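Local coordinates for pseudoaglycone deacetylase Dbv21 (Actinoplanes teichomyceticus, PDB 3DFI), which is a zinc-binding PIG-L family protein that probably removes an acetyl group from the A40926 pseudoaglycone during biosynthesis of this lipoglycopeptide antibiotic, at residues A[6-19]-A[147-161]. Numbering follows the deposited sequence.
With ZN (zinc ion), chain B.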
loop_
_atom_site.group_PDB
_atom_site.type_symbol
_atom_site.label_atom_id
_atom_site.label_comp_id
_atom_site.label_asym_id
_atom_site.label_seq_id
_atom_site.Cartn_x
_atom_site.Cartn_y
_atom_site.Cartn_z
ATOM N N ASP A 6 15.004 -3.740 -10.665
ATOM C CA ASP A 6 15.213 -5.221 -10.554
ATOM C C ASP A 6 14.117 -5.848 -9.701
ATOM O O ASP A 6 14.106 -5.720 -8.466
ATOM C CB ASP A 6 16.624 -5.561 -10.012
ATOM C CG ASP A 6 16.889 -7.078 -9.933
ATOM O OD1 ASP A 6 15.947 -7.876 -10.138
ATOM O OD2 ASP A 6 18.050 -7.477 -9.669
ATOM N N ARG A 7 13.204 -6.540 -10.374
ATOM C CA ARG A 7 12.016 -7.116 -9.743
ATOM C C ARG A 7 12.172 -8.580 -9.293
ATOM O O ARG A 7 11.182 -9.262 -9.041
ATOM C CB ARG A 7 10.831 -7.016 -10.706
ATOM C CG ARG A 7 10.598 -5.638 -11.336
ATOM C CD ARG A 7 9.357 -5.710 -12.240
ATOM N NE ARG A 7 9.688 -6.426 -13.469
ATOM C CZ ARG A 7 8.832 -7.100 -14.231
ATOM N NH1 ARG A 7 9.292 -7.699 -15.325
ATOM N NH2 ARG A 7 7.542 -7.180 -13.920
ATOM N N THR A 8 13.405 -9.062 -9.204
ATOM C CA THR A 8 13.659 -10.428 -8.754
ATOM C C THR A 8 12.972 -10.668 -7.397
ATOM O O THR A 8 12.203 -11.618 -7.243
ATOM C CB THR A 8 15.179 -10.721 -8.674
ATOM O OG1 THR A 8 15.768 -10.532 -9.967
ATOM C CG2 THR A 8 15.451 -12.160 -8.201
ATOM N N ARG A 9 13.250 -9.796 -6.428
ATOM C CA ARG A 9 12.652 -9.892 -5.092
ATOM C C ARG A 9 12.118 -8.527 -4.684
ATOM O O ARG A 9 12.888 -7.636 -4.345
ATOM C CB ARG A 9 13.685 -10.426 -4.083
ATOM C CG ARG A 9 14.199 -11.844 -4.403
ATOM C CD ARG A 9 15.241 -12.365 -3.401
ATOM N NE ARG A 9 16.450 -11.538 -3.345
ATOM C CZ ARG A 9 17.507 -11.661 -4.151
ATOM N NH1 ARG A 9 17.530 -12.588 -5.106
ATOM N NH2 ARG A 9 18.554 -10.855 -4.003
ATOM N N ILE A 10 10.793 -8.361 -4.760
ATOM C CA ILE A 10 10.136 -7.111 -4.387
ATOM C C ILE A 10 9.579 -7.150 -2.954
ATOM O O ILE A 10 8.850 -8.076 -2.580
ATOM C CB ILE A 10 8.980 -6.741 -5.367
ATOM C CG1 ILE A 10 9.518 -6.565 -6.805
ATOM C CG2 ILE A 10 8.279 -5.450 -4.912
ATOM C CD1 ILE A 10 8.414 -6.527 -7.863
ATOM N N LEU A 11 9.929 -6.131 -2.165
ATOM C CA LEU A 11 9.294 -5.912 -0.876
ATOM C C LEU A 11 8.446 -4.646 -0.942
ATOM O O LEU A 11 8.975 -3.546 -1.063
ATOM C CB LEU A 11 10.329 -5.792 0.229
ATOM C CG LEU A 11 9.828 -5.580 1.665
ATOM C CD1 LEU A 11 8.890 -6.723 2.187
ATOM C CD2 LEU A 11 11.049 -5.374 2.584
ATOM N N ALA A 12 7.127 -4.811 -0.898
ATOM C CA ALA A 12 6.235 -3.656 -0.854
ATOM C C ALA A 12 5.830 -3.392 0.595
ATOM O O ALA A 12 5.477 -4.330 1.321
ATOM C CB ALA A 12 5.011 -3.891 -1.732
ATOM N N ILE A 13 5.934 -2.134 1.018
ATOM C CA ILE A 13 5.558 -1.732 2.381
ATOM C C ILE A 13 4.226 -0.989 2.327
ATOM O O ILE A 13 4.174 0.179 1.903
ATOM C CB ILE A 13 6.652 -0.834 3.074
ATOM C CG1 ILE A 13 8.085 -1.373 2.873
ATOM C CG2 ILE A 13 6.343 -0.636 4.581
ATOM C CD1 ILE A 13 8.380 -2.685 3.630
ATOM N N SER A 14 3.152 -1.668 2.736
ATOM C CA SER A 14 1.796 -1.088 2.683
ATOM C C SER A 14 1.478 -0.468 4.054
ATOM O O SER A 14 1.720 -1.117 5.081
ATOM C CB SER A 14 0.763 -2.164 2.344
ATOM O OG SER A 14 -0.527 -1.605 2.217
ATOM N N PRO A 15 0.979 0.792 4.089
ATOM C CA PRO A 15 0.571 1.337 5.389
ATOM C C PRO A 15 -0.526 0.507 6.075
ATOM O O PRO A 15 -0.333 0.063 7.208
ATOM C CB PRO A 15 0.110 2.750 5.043
ATOM C CG PRO A 15 0.869 3.070 3.776
ATOM C CD PRO A 15 0.849 1.796 3.011
ATOM N N HIS A 16 -1.620 0.248 5.356
ATOM C CA HIS A 16 -2.802 -0.451 5.866
ATOM C C HIS A 16 -3.101 -1.695 5.027
ATOM O O HIS A 16 -2.562 -1.875 3.920
ATOM C CB HIS A 16 -4.043 0.464 5.793
ATOM C CG HIS A 16 -3.899 1.763 6.517
ATOM N ND1 HIS A 16 -3.947 2.982 5.871
ATOM C CD2 HIS A 16 -3.720 2.037 7.836
ATOM C CE1 HIS A 16 -3.790 3.952 6.759
ATOM N NE2 HIS A 16 -3.662 3.405 7.959
ATOM N N LEU A 17 -4.012 -2.525 5.530
ATOM C CA LEU A 17 -4.385 -3.742 4.833
ATOM C C LEU A 17 -5.349 -3.395 3.716
ATOM O O LEU A 17 -6.557 -3.309 3.939
ATOM C CB LEU A 17 -4.994 -4.761 5.812
ATOM C CG LEU A 17 -4.083 -5.110 6.991
ATOM C CD1 LEU A 17 -4.892 -5.541 8.240
ATOM C CD2 LEU A 17 -3.068 -6.202 6.621
ATOM N N ASP A 18 -4.773 -3.163 2.531
ATOM C CA ASP A 18 -5.468 -2.852 1.275
ATOM C C ASP A 18 -4.639 -1.949 0.356
ATOM O O ASP A 18 -4.779 -2.054 -0.871
ATOM C CB ASP A 18 -6.883 -2.276 1.458
ATOM C CG ASP A 18 -6.914 -0.868 2.070
ATOM O OD1 ASP A 18 -5.911 -0.359 2.628
ATOM O OD2 ASP A 18 -8.000 -0.262 2.008
ATOM N N ASP A 19 -3.796 -1.084 0.937
ATOM C CA ASP A 19 -3.161 0.004 0.169
ATOM C C ASP A 19 -2.278 -0.504 -0.994
ATOM O O ASP A 19 -2.413 -0.021 -2.128
ATOM C CB ASP A 19 -2.422 1.004 1.116
ATOM C CG ASP A 19 -3.409 1.906 1.916
ATOM O OD1 ASP A 19 -4.271 2.531 1.320
ATOM O OD2 ASP A 19 -3.369 1.999 3.142
ATOM N N THR A 147 15.476 -6.878 -3.929
ATOM C CA THR A 147 16.237 -6.120 -4.948
ATOM C C THR A 147 15.514 -4.814 -5.304
ATOM O O THR A 147 16.046 -3.964 -5.990
ATOM C CB THR A 147 16.451 -6.976 -6.222
ATOM O OG1 THR A 147 15.178 -7.408 -6.725
ATOM C CG2 THR A 147 17.283 -8.213 -5.891
ATOM N N LEU A 148 14.274 -4.690 -4.835
ATOM C CA LEU A 148 13.481 -3.460 -4.969
ATOM C C LEU A 148 12.509 -3.343 -3.799
ATOM O O LEU A 148 11.860 -4.325 -3.410
ATOM C CB LEU A 148 12.697 -3.460 -6.286
ATOM C CG LEU A 148 11.695 -2.330 -6.596
ATOM C CD1 LEU A 148 12.425 -1.056 -6.894
ATOM C CD2 LEU A 148 10.822 -2.742 -7.804
ATOM N N VAL A 149 12.448 -2.146 -3.232
ATOM C CA VAL A 149 11.450 -1.792 -2.219
ATOM C C VAL A 149 10.448 -0.771 -2.771
ATOM O O VAL A 149 10.851 0.181 -3.414
ATOM C CB VAL A 149 12.137 -1.200 -0.951
ATOM C CG1 VAL A 149 11.115 -0.544 -0.013
ATOM C CG2 VAL A 149 12.936 -2.302 -0.189
ATOM N N LEU A 150 9.154 -0.979 -2.499
ATOM C CA LEU A 150 8.108 -0.032 -2.852
ATOM C C LEU A 150 7.352 0.422 -1.615
ATOM O O LEU A 150 7.092 -0.374 -0.715
ATOM C CB LEU A 150 7.088 -0.659 -3.844
ATOM C CG LEU A 150 7.717 -1.289 -5.099
ATOM C CD1 LEU A 150 6.680 -2.103 -5.860
ATOM C CD2 LEU A 150 8.306 -0.220 -5.977
ATOM N N THR A 151 6.958 1.691 -1.596
ATOM C CA THR A 151 5.953 2.137 -0.643
ATOM C C THR A 151 5.159 3.298 -1.249
ATOM O O THR A 151 5.392 3.681 -2.384
ATOM C CB THR A 151 6.531 2.478 0.748
ATOM O OG1 THR A 151 5.452 2.596 1.687
ATOM C CG2 THR A 151 7.356 3.795 0.727
ATOM N N CYS A 152 4.203 3.831 -0.498
ATOM C CA CYS A 152 3.299 4.854 -1.017
ATOM C C CYS A 152 3.971 6.209 -1.092
ATOM O O CYS A 152 4.820 6.524 -0.284
ATOM C CB CYS A 152 2.063 4.946 -0.112
ATOM S SG CYS A 152 2.471 5.390 1.639
ATOM N N VAL A 153 3.552 7.044 -2.031
ATOM C CA VAL A 153 4.031 8.432 -2.050
ATOM C C VAL A 153 3.307 9.297 -1.013
ATOM O O VAL A 153 3.761 10.392 -0.700
ATOM C CB VAL A 153 3.967 9.049 -3.487
ATOM C CG1 VAL A 153 2.590 9.572 -3.812
ATOM C CG2 VAL A 153 5.014 10.175 -3.659
ATOM N N ALA A 154 2.186 8.787 -0.490
ATOM C CA ALA A 154 1.343 9.459 0.526
ATOM C C ALA A 154 0.500 10.645 0.008
ATOM O O ALA A 154 0.273 11.636 0.713
ATOM C CB ALA A 154 2.141 9.822 1.834
ATOM N N ILE A 155 0.048 10.517 -1.238
ATOM C CA ILE A 155 -1.056 11.280 -1.771
ATOM C C ILE A 155 -2.287 10.947 -0.904
ATOM O O ILE A 155 -2.519 9.779 -0.584
ATOM C CB ILE A 155 -1.315 10.867 -3.248
ATOM C CG1 ILE A 155 -0.290 11.528 -4.186
ATOM C CG2 ILE A 155 -2.745 11.210 -3.695
ATOM C CD1 ILE A 155 -0.230 10.893 -5.576
ATOM N N GLY A 156 -3.057 11.973 -0.530
ATOM C CA GLY A 156 -4.214 11.811 0.376
ATOM C C GLY A 156 -3.850 12.191 1.809
ATOM O O GLY A 156 -4.723 12.294 2.677
ATOM N N LYS A 157 -2.544 12.379 2.030
ATOM C CA LYS A 157 -1.950 12.861 3.293
ATOM C C LYS A 157 -2.352 12.121 4.588
ATOM O O LYS A 157 -2.310 12.703 5.665
ATOM C CB LYS A 157 -2.176 14.372 3.467
ATOM C CG LYS A 157 -1.587 15.261 2.371
ATOM C CD LYS A 157 -1.885 16.750 2.634
ATOM C CE LYS A 157 -3.390 17.065 2.573
ATOM N NZ LYS A 157 -3.687 18.539 2.687
ATOM N N HIS A 158 -2.727 10.853 4.495
ATOM C CA HIS A 158 -3.028 10.092 5.705
ATOM C C HIS A 158 -1.770 10.015 6.595
ATOM O O HIS A 158 -0.686 9.717 6.104
ATOM C CB HIS A 158 -3.515 8.695 5.358
ATOM C CG HIS A 158 -4.201 8.005 6.491
ATOM N ND1 HIS A 158 -3.531 7.577 7.619
ATOM C CD2 HIS A 158 -5.506 7.686 6.682
ATOM C CE1 HIS A 158 -4.391 7.020 8.453
ATOM N NE2 HIS A 158 -5.596 7.070 7.907
ATOM N N PRO A 159 -1.911 10.294 7.909
ATOM C CA PRO A 159 -0.692 10.291 8.731
ATOM C C PRO A 159 0.017 8.922 8.764
ATOM O O PRO A 159 1.237 8.888 8.878
ATOM C CB PRO A 159 -1.187 10.709 10.120
ATOM C CG PRO A 159 -2.597 11.273 9.908
ATOM C CD PRO A 159 -3.130 10.601 8.689
ATOM N N ASP A 160 -0.722 7.815 8.637
ATOM C CA ASP A 160 -0.105 6.482 8.568
ATOM C C ASP A 160 0.690 6.274 7.283
ATOM O O ASP A 160 1.691 5.542 7.278
ATOM C CB ASP A 160 -1.149 5.354 8.715
ATOM C CG ASP A 160 -1.826 5.352 10.090
ATOM O OD1 ASP A 160 -2.827 4.613 10.267
ATOM O OD2 ASP A 160 -1.363 6.096 10.988
ATOM N N HIS A 161 0.225 6.893 6.202
ATOM C CA HIS A 161 0.901 6.821 4.911
ATOM C C HIS A 161 2.173 7.631 4.953
ATOM O O HIS A 161 3.198 7.179 4.503
ATOM C CB HIS A 161 -0.008 7.338 3.788
ATOM C CG HIS A 161 -1.067 6.368 3.378
ATOM N ND1 HIS A 161 -1.408 6.156 2.062
ATOM C CD2 HIS A 161 -1.864 5.547 4.110
ATOM C CE1 HIS A 161 -2.384 5.262 1.997
ATOM N NE2 HIS A 161 -2.676 4.875 3.224
HETATM ZN ZN ZN B . -4.198 3.406 3.760
HETATM O O HOH W 1 15.632 -2.464 -8.383
HETATM O O HOH W 2 -6.150 1.866 3.706
#
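The zinc site of this deacetylase sits where neighbouring parallel strands 9-14 and 148-152 run into the segments supplying the ligands: His-16 just past the first strand, Asp-19 at the start of helix 19-33, His-161 in the first turn of helix 159-174. His-16 binds the zinc through ND1 at 2.2 Å, Asp-19 through its carboxylate, OD2 much closer than OD1, and His-161 through NE2; a water that also donates to Asp-18 OD1 completes the set. His-16 NE2 donates to Asp-160 OD1 at 2.7 Å, nearly in the ring plane, meeting the anti lone pair of a carboxylate turned 54° from the ring. Held at ND1 by the zinc and at NE2 by this bond, the imidazole cannot turn, and ND1 would be expected to be a stronger ligand; Asp-160 OD2 pairs with Arg-101. The CE1 edge of His-16 comes over one face of His-158, toward its rim, in a T-shaped pair, planes at 76°, while His-158 ND1 caps the following helix by accepting from Asp-160 N. Pro-15 lays CG over one face of His-161, 3.9 Å from the ring centroid; His-161 ND1 is hydrogen-bonded to Asp-184 OD2.

Further back, backbone bonds join the strands: Leu-11 N to Leu-148 O, Leu-150 N to Leu-11 O, Ile-13 N to Leu-150 O, the pattern of parallel neighbours; Arg-9 O takes both Thr-147 N and Leu-148 N. With chi1 at -166°, Thr-151 turns OG1 away from its own N and across to Ile-13 O, 2.7 Å away. At the opposite end Thr-147 OG1 donates to Asp-6 O and accepts from Arg-9 N. Ligands gathered past the C-terminal ends of adjacent parallel strands form the His-Asp-His zinc site of the PIG-L deacetylase fold.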